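Side-chain contacts in 11S globulin subunit beta (Cucurbita maxima, PDB 2E9Q), which serves as a nutrient reserve in pumpkin seed, assembling into hexamers whose subunits each consist of an acidic and a basic chain joined by a disulfide: residues L420-L425 / E434-L439; E49-D54 / G374-I379; K127-R132 / L284-N289. One frame throughout, in Å; residues are numbered along the deposited sequence. Where two conformers were deposited one is given.

Contact 1 (L420-L425 / E434-L439); sequences LPLGVL and EEAQRL
L425, whose CB rests on A436 CB, is tied through its backbone N to P421 O at 3.1 Å, and the same carbonyl oxygen receives a second, weak bond from V424 N. P421 occupies the N-cap position of helix 422-429, so this doubly engaged oxygen fixes the first turn from which both touching leucines project. The partner helix, 433-441, is held in the same way, with R438 N reaching E434 O at 2.9 Å. Between the two helices no hydrogen bond passes, and cohesion across the contact is apolar.

L422 makes the closest approach. With CG beside the backbone N and anti to the carbonyl carbon (chi1 -78°), the side chain reaches across the gap, and only its CD2 branch comes near. That methyl settles over the face of the peptide joining A436 to Q437, 3.6 Å from A436 C. On its flank it meets A436 CB at 3.7 Å, and it brushes the aliphatic root of Q437 at the border of the patch. L425 adopts the same first torsion (chi1 -69°), but contributes differently: its CB approaches A436 CB at 4.0 Å, while its CD1 comes within 4.0 Å of A436 O. The lone methyl of A436 thus touches two leucines one helical turn apart, and its small size is consistent with the close approach of the backbones, 5.9 Å between L425 CA and A436 CA.

The contact joins two short helices, linked by a brief loop, far from the centre of the chain. M417 of helix 416-419 covers L425 and L439. A neighbouring subunit also packs here, its D123 bonding L422 N, its F121 packing on L422, and W146 of its strand 145-149 lying against L420.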
loop_
_atom_site.group_PDB
_atom_site.type_symbol
_atom_site.label_atom_id
_atom_site.label_comp_id
_atom_site.label_asym_id
_atom_site.label_seq_id
_atom_site.Cartn_x
_atom_site.Cartn_y
_atom_site.Cartn_z
ATOM N N LEU A 420 -1.481 -33.678 -1.077
ATOM C CA LEU A 420 -1.661 -34.202 -2.422
ATOM C C LEU A 420 -1.995 -35.677 -2.499
ATOM O O LEU A 420 -1.352 -36.501 -1.859
ATOM C CB LEU A 420 -0.405 -33.923 -3.252
ATOM C CG LEU A 420 -0.071 -32.441 -3.482
ATOM C CD1 LEU A 420 1.406 -32.273 -3.814
ATOM C CD2 LEU A 420 -0.948 -31.901 -4.579
ATOM N N PRO A 421 -3.013 -36.026 -3.293
ATOM C CA PRO A 421 -3.440 -37.415 -3.472
ATOM C C PRO A 421 -2.267 -38.233 -3.992
ATOM O O PRO A 421 -1.368 -37.683 -4.632
ATOM C CB PRO A 421 -4.553 -37.304 -4.511
ATOM C CG PRO A 421 -5.121 -35.941 -4.256
ATOM C CD PRO A 421 -3.892 -35.106 -4.036
ATOM N N LEU A 422 -2.269 -39.536 -3.724
ATOM C CA LEU A 422 -1.190 -40.388 -4.199
ATOM C C LEU A 422 -1.173 -40.404 -5.723
ATOM O O LEU A 422 -0.116 -40.433 -6.330
ATOM C CB LEU A 422 -1.347 -41.820 -3.670
ATOM C CG LEU A 422 -0.943 -42.076 -2.219
ATOM C CD1 LEU A 422 -1.156 -43.545 -1.898
ATOM C CD2 LEU A 422 0.518 -41.707 -2.011
ATOM N N GLY A 423 -2.354 -40.384 -6.334
ATOM C CA GLY A 423 -2.433 -40.384 -7.786
ATOM C C GLY A 423 -1.728 -39.181 -8.399
ATOM O O GLY A 423 -1.148 -39.276 -9.485
ATOM N N VAL A 424 -1.774 -38.049 -7.699
ATOM C CA VAL A 424 -1.142 -36.818 -8.168
ATOM C C VAL A 424 0.375 -36.905 -8.012
ATOM O O VAL A 424 1.127 -36.546 -8.916
ATOM C CB VAL A 424 -1.687 -35.592 -7.385
ATOM C CG1 VAL A 424 -1.077 -34.312 -7.909
ATOM C CG2 VAL A 424 -3.201 -35.532 -7.515
ATOM N N LEU A 425 0.824 -37.393 -6.865
ATOM C CA LEU A 425 2.250 -37.534 -6.612
ATOM C C LEU A 425 2.885 -38.473 -7.632
ATOM O O LEU A 425 3.978 -38.206 -8.134
ATOM C CB LEU A 425 2.475 -38.088 -5.212
ATOM C CG LEU A 425 2.114 -37.155 -4.063
ATOM C CD1 LEU A 425 1.897 -37.959 -2.791
ATOM C CD2 LEU A 425 3.232 -36.140 -3.881
ATOM N N GLU A 434 3.311 -46.870 -4.375
ATOM C CA GLU A 434 4.085 -47.318 -3.220
ATOM C C GLU A 434 5.146 -46.292 -2.850
ATOM O O GLU A 434 5.264 -45.881 -1.693
ATOM C CB GLU A 434 4.772 -48.654 -3.513
ATOM C CG GLU A 434 5.252 -49.372 -2.253
ATOM C CD GLU A 434 6.442 -50.285 -2.506
ATOM O OE1 GLU A 434 6.704 -51.177 -1.663
ATOM O OE2 GLU A 434 7.124 -50.100 -3.540
ATOM N N GLU A 435 5.925 -45.890 -3.846
ATOM C CA GLU A 435 6.983 -44.907 -3.646
ATOM C C GLU A 435 6.345 -43.581 -3.247
ATOM O O GLU A 435 6.853 -42.863 -2.387
ATOM C CB GLU A 435 7.778 -44.726 -4.939
ATOM C CG GLU A 435 8.119 -46.027 -5.662
ATOM C CD GLU A 435 8.868 -45.782 -6.960
ATOM O OE1 GLU A 435 10.040 -45.347 -6.897
ATOM O OE2 GLU A 435 8.279 -46.011 -8.044
ATOM N N ALA A 436 5.225 -43.260 -3.883
ATOM C CA ALA A 436 4.519 -42.025 -3.579
ATOM C C ALA A 436 4.092 -42.064 -2.116
ATOM O O ALA A 436 4.057 -41.038 -1.438
ATOM C CB ALA A 436 3.298 -41.883 -4.482
ATOM N N GLN A 437 3.780 -43.264 -1.635
ATOM C CA GLN A 437 3.356 -43.442 -0.256
ATOM C C GLN A 437 4.537 -43.188 0.657
ATOM O O GLN A 437 4.418 -42.482 1.654
ATOM C CB GLN A 437 2.836 -44.860 -0.036
ATOM C CG GLN A 437 1.942 -44.988 1.177
ATOM C CD GLN A 437 1.476 -46.406 1.402
ATOM O OE1 GLN A 437 0.455 -46.640 2.046
ATOM N NE2 GLN A 437 2.229 -47.365 0.882
ATOM N N ARG A 438 5.681 -43.765 0.307
ATOM C CA ARG A 438 6.896 -43.589 1.097
ATOM C C ARG A 438 7.331 -42.125 1.071
ATOM O O ARG A 438 7.887 -41.604 2.037
ATOM C CB ARG A 438 8.012 -44.490 0.544
ATOM C CG ARG A 438 9.414 -44.183 1.084
ATOM C CD ARG A 438 10.241 -45.462 1.303
ATOM N NE ARG A 438 10.504 -46.224 0.079
ATOM C CZ ARG A 438 11.447 -45.925 -0.812
ATOM N NH1 ARG A 438 12.239 -44.875 -0.628
ATOM N NH2 ARG A 438 11.603 -46.684 -1.893
ATOM N N LEU A 439 7.053 -41.459 -0.041
ATOM C CA LEU A 439 7.426 -40.064 -0.200
ATOM C C LEU A 439 6.613 -39.150 0.720
ATOM O O LEU A 439 7.186 -38.354 1.469
ATOM C CB LEU A 439 7.230 -39.652 -1.665
ATOM C CG LEU A 439 7.785 -38.313 -2.159
ATOM C CD1 LEU A 439 6.980 -37.163 -1.586
ATOM C CD2 LEU A 439 9.255 -38.208 -1.775
#

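Contact 2 (E49-D54 / G374-I379); sequences EVWDQD and GQVLMI
The seam between the two cupin modules of the subunit is bridged here by W51, in the region of strand 46-50 of the first module, and by V376 at the start of strand 376-379 of the second. The indole does most of the work. One methyl of the valine, CG2, stands 3.1 Å above the indole plane, displaced toward the rim on the pyrrole side, so that its nearest ring atom is W51 NE1 at 3.3 Å. The benzo part meets something quite different: G374 O lies at the ring edge and in its plane, 3.3 Å from W51 CZ2. An oxygen placed there faces the C-H rim, which is probably slightly positive, and not the electron-rich face.

W51 has CG beside the backbone N (chi1 -87°), which carries the ring across to the second module. The bond from W51 NE1 to Q35 O in the same chain helps to fix its rotation, so the polar corner of this buried ring is satisfied even though it abuts a methyl. V376 holds CG1 anti to its own N (chi1 177°), leaving CG2 as the branch turned to the indole. In the six-stranded antiparallel sheet of the second module, strand 376-379 is an outermost strand, paired with 345-350; the tryptophan packs against this border without any backbone pairing.

G374 takes a positive phi of 92°, at which a CB would press on the preceding carbonyl oxygen, a turn consistent with G374 O reaching the ring edge. V376 also touches F58 of helix 56-61 and V346 and Y348 of strand 345-350, while P37 and M65 pack on the indole.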
loop_
_atom_site.group_PDB
_atom_site.type_symbol
_atom_site.label_atom_id
_atom_site.label_comp_id
_atom_site.label_asym_id
_atom_site.label_seq_id
_atom_site.Cartn_x
_atom_site.Cartn_y
_atom_site.Cartn_z
ATOM N N GLU A 49 26.743 -1.025 15.250
ATOM C CA GLU A 49 27.127 -1.654 14.005
ATOM C C GLU A 49 25.916 -1.649 13.065
ATOM O O GLU A 49 24.774 -1.882 13.504
ATOM C CB GLU A 49 27.594 -3.081 14.278
ATOM C CG GLU A 49 28.876 -3.160 15.115
ATOM C CD GLU A 49 29.262 -4.588 15.440
ATOM O OE1 GLU A 49 28.672 -5.173 16.376
ATOM O OE2 GLU A 49 30.142 -5.132 14.746
ATOM N N VAL A 50 26.166 -1.377 11.782
ATOM C CA VAL A 50 25.099 -1.321 10.784
ATOM C C VAL A 50 25.377 -2.199 9.572
ATOM O O VAL A 50 26.499 -2.222 9.058
ATOM C CB VAL A 50 24.884 0.122 10.303
ATOM C CG1 VAL A 50 23.701 0.185 9.366
ATOM C CG2 VAL A 50 24.662 1.040 11.501
ATOM N N TRP A 51 24.362 -2.933 9.122
ATOM C CA TRP A 51 24.525 -3.791 7.959
ATOM C C TRP A 51 24.369 -2.944 6.692
ATOM O O TRP A 51 23.982 -1.773 6.764
ATOM C CB TRP A 51 23.517 -4.944 7.977
ATOM C CG TRP A 51 23.983 -6.150 8.743
ATOM C CD1 TRP A 51 24.367 -7.359 8.223
ATOM C CD2 TRP A 51 24.079 -6.280 10.170
ATOM N NE1 TRP A 51 24.688 -8.235 9.239
ATOM C CE2 TRP A 51 24.519 -7.598 10.441
ATOM C CE3 TRP A 51 23.833 -5.411 11.244
ATOM C CZ2 TRP A 51 24.719 -8.070 11.752
ATOM C CZ3 TRP A 51 24.032 -5.880 12.548
ATOM C CH2 TRP A 51 24.472 -7.199 12.787
ATOM N N ASP A 52 24.681 -3.528 5.542
ATOM C CA ASP A 52 24.616 -2.786 4.284
ATOM C C ASP A 52 23.216 -2.655 3.717
ATOM O O ASP A 52 22.702 -3.582 3.118
ATOM C CB ASP A 52 25.534 -3.433 3.244
ATOM C CG ASP A 52 25.584 -2.646 1.941
ATOM O OD1 ASP A 52 25.371 -1.416 1.960
ATOM O OD2 ASP A 52 25.856 -3.258 0.895
ATOM N N GLN A 53 22.614 -1.489 3.912
ATOM C CA GLN A 53 21.270 -1.220 3.422
ATOM C C GLN A 53 21.164 -1.464 1.911
ATOM O O GLN A 53 20.134 -1.942 1.428
ATOM C CB GLN A 53 20.871 0.224 3.742
ATOM C CG GLN A 53 22.041 1.196 3.670
ATOM C CD GLN A 53 22.912 1.141 4.920
ATOM O OE1 GLN A 53 22.592 1.757 5.939
ATOM N NE2 GLN A 53 24.007 0.388 4.854
ATOM N N ASP A 54 22.230 -1.154 1.172
ATOM C CA ASP A 54 22.212 -1.360 -0.277
ATOM C C ASP A 54 22.482 -2.804 -0.709
ATOM O O ASP A 54 22.586 -3.097 -1.901
ATOM C CB ASP A 54 23.190 -0.401 -0.962
ATOM C CG ASP A 54 22.898 1.054 -0.643
ATOM O OD1 ASP A 54 21.735 1.492 -0.794
ATOM O OD2 ASP A 54 23.841 1.769 -0.238
ATOM N N GLY A 374 26.128 -13.876 14.613
ATOM C CA GLY A 374 26.445 -12.511 14.241
ATOM C C GLY A 374 26.123 -12.164 12.805
ATOM O O GLY A 374 26.195 -10.996 12.424
ATOM N N GLN A 375 25.758 -13.163 12.009
ATOM C CA GLN A 375 25.446 -12.913 10.611
ATOM C C GLN A 375 23.954 -12.859 10.306
ATOM O O GLN A 375 23.136 -13.395 11.052
ATOM C CB GLN A 375 26.091 -13.979 9.722
ATOM C CG GLN A 375 27.613 -14.051 9.809
ATOM C CD GLN A 375 28.190 -15.025 8.793
ATOM O OE1 GLN A 375 27.718 -16.158 8.659
ATOM N NE2 GLN A 375 29.212 -14.584 8.070
ATOM N N VAL A 376 23.629 -12.228 9.175
ATOM C CA VAL A 376 22.256 -12.072 8.708
ATOM C C VAL A 376 22.017 -12.641 7.304
ATOM O O VAL A 376 22.753 -12.336 6.369
ATOM C CB VAL A 376 21.865 -10.578 8.669
ATOM C CG1 VAL A 376 20.440 -10.421 8.107
ATOM C CG2 VAL A 376 21.988 -9.972 10.070
ATOM N N LEU A 377 20.991 -13.473 7.167
ATOM C CA LEU A 377 20.616 -14.035 5.879
ATOM C C LEU A 377 19.163 -13.623 5.638
ATOM O O LEU A 377 18.284 -13.943 6.430
ATOM C CB LEU A 377 20.728 -15.562 5.864
ATOM C CG LEU A 377 20.237 -16.193 4.544
ATOM C CD1 LEU A 377 21.133 -15.771 3.377
ATOM C CD2 LEU A 377 20.225 -17.699 4.669
ATOM N N MET A 378 18.932 -12.893 4.550
ATOM C CA MET A 378 17.610 -12.403 4.174
ATOM C C MET A 378 17.006 -13.446 3.259
ATOM O O MET A 378 17.536 -13.690 2.177
ATOM C CB MET A 378 17.771 -11.075 3.418
ATOM C CG MET A 378 16.634 -10.060 3.524
ATOM S SD MET A 378 15.063 -10.501 2.745
ATOM C CE MET A 378 15.365 -10.005 1.069
ATOM N N ILE A 379 15.928 -14.093 3.699
ATOM C CA ILE A 379 15.249 -15.098 2.886
ATOM C C ILE A 379 14.001 -14.465 2.270
ATOM O O ILE A 379 13.037 -14.155 2.977
ATOM C CB ILE A 379 14.790 -16.296 3.722
ATOM C CG1 ILE A 379 15.949 -16.836 4.567
ATOM C CG2 ILE A 379 14.194 -17.357 2.809
ATOM C CD1 ILE A 379 16.943 -17.655 3.801
#

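Contact 3 (K127-R132 / L284-N289); sequences KIRPFR and LRLKQN
From R129 and L286 to R132 and N289 the two backbones run in nearly the same direction, 21° apart, with CA atoms separated by 9.4 Å at the first pair and 8.2 Å at the second. Side chains must span this gap, too wide for strand pairing.

K287 does so most directly. Its NZ donates to P130 O at 2.9 Å, lying almost in line with the carbonyl bond. CG sits between the backbone N and the carbonyl carbon, and the extended chain bends only at its last torsion (chi4 -82°), which turns the ammonium onto the oxygen. A second bridge is flat: the guanidinium of R132 stacks on the amide of N289 with planes 20° apart, N289 CG lying 3.4 Å from R132 NH2, though the side chains cross at about a right angle. R132 NH2 also has a weak hydrogen bond to S293 OG and a long, weak ion pair with E294. R132 NH1 and K287 NZ are 6.8 Å apart, and the side chain of D135, which touches K287, may temper their like charge.

At the other end R129 reaches obliquely over L286, whose CD1 is the part approached. The 3.0 Å modelled from R129 NH1 to L286 CD1 is short and doubtful, since R129 has two conformers. More secure is the salt bridge of R129 NH2 with E105.

Each segment belongs to a different sheet: strand 129-132 pairs with 93-98, and strand 287-289 with 135-139, as the outermost of its sheet. The meeting of two antiparallel sheets in one barrel belongs to the cupin fold, here completed by a strand that follows C282, the cysteine that in the mature protein joins the acidic and basic chains through C103.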
loop_
_atom_site.group_PDB
_atom_site.type_symbol
_atom_site.label_atom_id
_atom_site.label_comp_id
_atom_site.label_asym_id
_atom_site.label_seq_id
_atom_site.Cartn_x
_atom_site.Cartn_y
_atom_site.Cartn_z
ATOM N N LYS A 127 6.248 5.952 31.846
ATOM C CA LYS A 127 6.411 4.686 32.539
ATOM C C LYS A 127 7.824 4.184 32.270
ATOM O O LYS A 127 8.355 4.376 31.178
ATOM C CB LYS A 127 5.406 3.660 32.009
ATOM C CG LYS A 127 5.649 2.235 32.475
ATOM C CD LYS A 127 4.773 1.240 31.713
ATOM C CE LYS A 127 3.297 1.408 32.042
ATOM N NZ LYS A 127 2.431 0.492 31.237
ATOM N N ILE A 128 8.432 3.552 33.264
ATOM C CA ILE A 128 9.769 3.008 33.107
ATOM C C ILE A 128 9.573 1.532 32.832
ATOM O O ILE A 128 9.149 0.778 33.707
ATOM C CB ILE A 128 10.614 3.194 34.378
ATOM C CG1 ILE A 128 10.862 4.689 34.622
ATOM C CG2 ILE A 128 11.930 2.436 34.247
ATOM C CD1 ILE A 128 11.696 5.367 33.552
ATOM N N ARG A 129 9.894 1.129 31.609
ATOM C CA ARG A 129 9.713 -0.243 31.160
ATOM C C ARG A 129 11.001 -1.048 31.171
ATOM O O ARG A 129 11.949 -0.731 30.456
ATOM C CB ARG A 129 9.108 -0.238 29.761
ATOM C CG ARG A 129 8.106 0.884 29.579
ATOM C CD ARG A 129 7.260 0.710 28.347
ATOM N NE ARG A 129 6.469 1.910 28.103
ATOM C CZ ARG A 129 5.324 1.924 27.434
ATOM N NH1 ARG A 129 4.832 0.793 26.945
ATOM N NH2 ARG A 129 4.674 3.067 27.254
ATOM N N PRO A 130 11.053 -2.097 31.997
ATOM C CA PRO A 130 12.237 -2.945 32.087
ATOM C C PRO A 130 12.162 -4.003 30.991
ATOM O O PRO A 130 11.087 -4.286 30.468
ATOM C CB PRO A 130 12.112 -3.548 33.479
ATOM C CG PRO A 130 10.620 -3.734 33.607
ATOM C CD PRO A 130 10.081 -2.432 33.059
ATOM N N PHE A 131 13.306 -4.568 30.635
ATOM C CA PHE A 131 13.349 -5.606 29.619
ATOM C C PHE A 131 14.568 -6.460 29.894
ATOM O O PHE A 131 15.514 -6.016 30.541
ATOM C CB PHE A 131 13.416 -4.994 28.212
ATOM C CG PHE A 131 14.620 -4.131 27.980
ATOM C CD1 PHE A 131 15.857 -4.699 27.704
ATOM C CD2 PHE A 131 14.521 -2.745 28.060
ATOM C CE1 PHE A 131 16.975 -3.896 27.518
ATOM C CE2 PHE A 131 15.631 -1.936 27.876
ATOM C CZ PHE A 131 16.861 -2.509 27.605
ATOM N N ARG A 132 14.549 -7.682 29.390
ATOM C CA ARG A 132 15.649 -8.596 29.612
ATOM C C ARG A 132 15.852 -9.492 28.400
ATOM O O ARG A 132 15.038 -9.498 27.473
ATOM C CB ARG A 132 15.338 -9.451 30.835
ATOM C CG ARG A 132 14.056 -10.227 30.671
ATOM C CD ARG A 132 13.773 -11.112 31.865
ATOM N NE ARG A 132 12.962 -12.261 31.476
ATOM C CZ ARG A 132 11.779 -12.178 30.881
ATOM N NH1 ARG A 132 11.250 -10.993 30.601
ATOM N NH2 ARG A 132 11.137 -13.286 30.541
ATOM N N LEU A 284 -1.879 -1.359 25.022
ATOM C CA LEU A 284 -1.218 -2.481 24.360
ATOM C C LEU A 284 0.195 -2.745 24.874
ATOM O O LEU A 284 0.932 -1.812 25.180
ATOM C CB LEU A 284 -1.165 -2.231 22.856
ATOM C CG LEU A 284 -2.522 -2.060 22.172
ATOM C CD1 LEU A 284 -2.317 -1.892 20.674
ATOM C CD2 LEU A 284 -3.390 -3.276 22.454
ATOM N N ARG A 285 0.574 -4.011 24.986
ATOM C CA ARG A 285 1.928 -4.306 25.434
ATOM C C ARG A 285 2.852 -3.932 24.267
ATOM O O ARG A 285 2.428 -3.922 23.111
ATOM C CB ARG A 285 2.077 -5.793 25.768
ATOM C CG ARG A 285 0.756 -6.506 25.971
ATOM C CD ARG A 285 0.445 -7.380 24.773
ATOM N NE ARG A 285 -0.980 -7.636 24.623
ATOM C CZ ARG A 285 -1.875 -6.694 24.369
ATOM N NH1 ARG A 285 -3.159 -7.004 24.239
ATOM N NH2 ARG A 285 -1.491 -5.444 24.258
ATOM N N LEU A 286 4.096 -3.587 24.585
ATOM C CA LEU A 286 5.062 -3.191 23.573
ATOM C C LEU A 286 6.237 -4.152 23.532
ATOM O O LEU A 286 7.310 -3.824 23.021
ATOM C CB LEU A 286 5.560 -1.774 23.847
ATOM C CG LEU A 286 4.455 -0.719 23.929
ATOM C CD1 LEU A 286 5.061 0.675 23.941
ATOM C CD2 LEU A 286 3.527 -0.881 22.743
ATOM N N LYS A 287 6.031 -5.337 24.091
ATOM C CA LYS A 287 7.059 -6.347 24.095
ATOM C C LYS A 287 6.471 -7.700 24.396
ATOM O O LYS A 287 5.341 -7.806 24.881
ATOM C CB LYS A 287 8.152 -6.029 25.120
ATOM C CG LYS A 287 7.790 -6.229 26.587
ATOM C CD LYS A 287 9.069 -6.183 27.436
ATOM C CE LYS A 287 8.798 -6.276 28.932
ATOM N NZ LYS A 287 8.420 -4.948 29.523
ATOM N N GLN A 288 7.259 -8.728 24.085
ATOM C CA GLN A 288 6.914 -10.123 24.310
ATOM C C GLN A 288 8.235 -10.884 24.372
ATOM O O GLN A 288 9.098 -10.715 23.505
ATOM C CB GLN A 288 6.067 -10.676 23.161
ATOM C CG GLN A 288 5.715 -12.164 23.317
ATOM C CD GLN A 288 5.007 -12.750 22.100
ATOM O OE1 GLN A 288 4.307 -12.048 21.377
ATOM N NE2 GLN A 288 5.177 -14.051 21.884
ATOM N N ASN A 289 8.409 -11.708 25.395
ATOM C CA ASN A 289 9.641 -12.471 25.503
ATOM C C ASN A 289 9.453 -13.768 24.745
ATOM O O ASN A 289 8.515 -14.523 25.016
ATOM C CB ASN A 289 9.973 -12.777 26.961
ATOM C CG ASN A 289 11.390 -13.277 27.134
ATOM O OD1 ASN A 289 12.297 -12.514 27.464
ATOM N ND2 ASN A 289 11.591 -14.557 26.890
#

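How the contacts relate
Along the chain, contact 3 falls between the two halves of contact 2, and contact 1 follows both. Contacts 2 and 3 reach the same seven-stranded sheet of the first cupin module, through strands 46-50 and 287-289, yet their centres are 26 Å apart, their nearest atoms about 16 Å. One lies at the junction with the second module, the other where the first barrel brings its two sheets together. Contact 1 is remote, its centre 40 Å from that of contact 2 and 49 Å from that of contact 3, in a helical extension; between subunits, I128 of contact 3 packs on P421 of a neighbouring copy. Together they illustrate three levels of organisation: barrel, paired modules and oligomer.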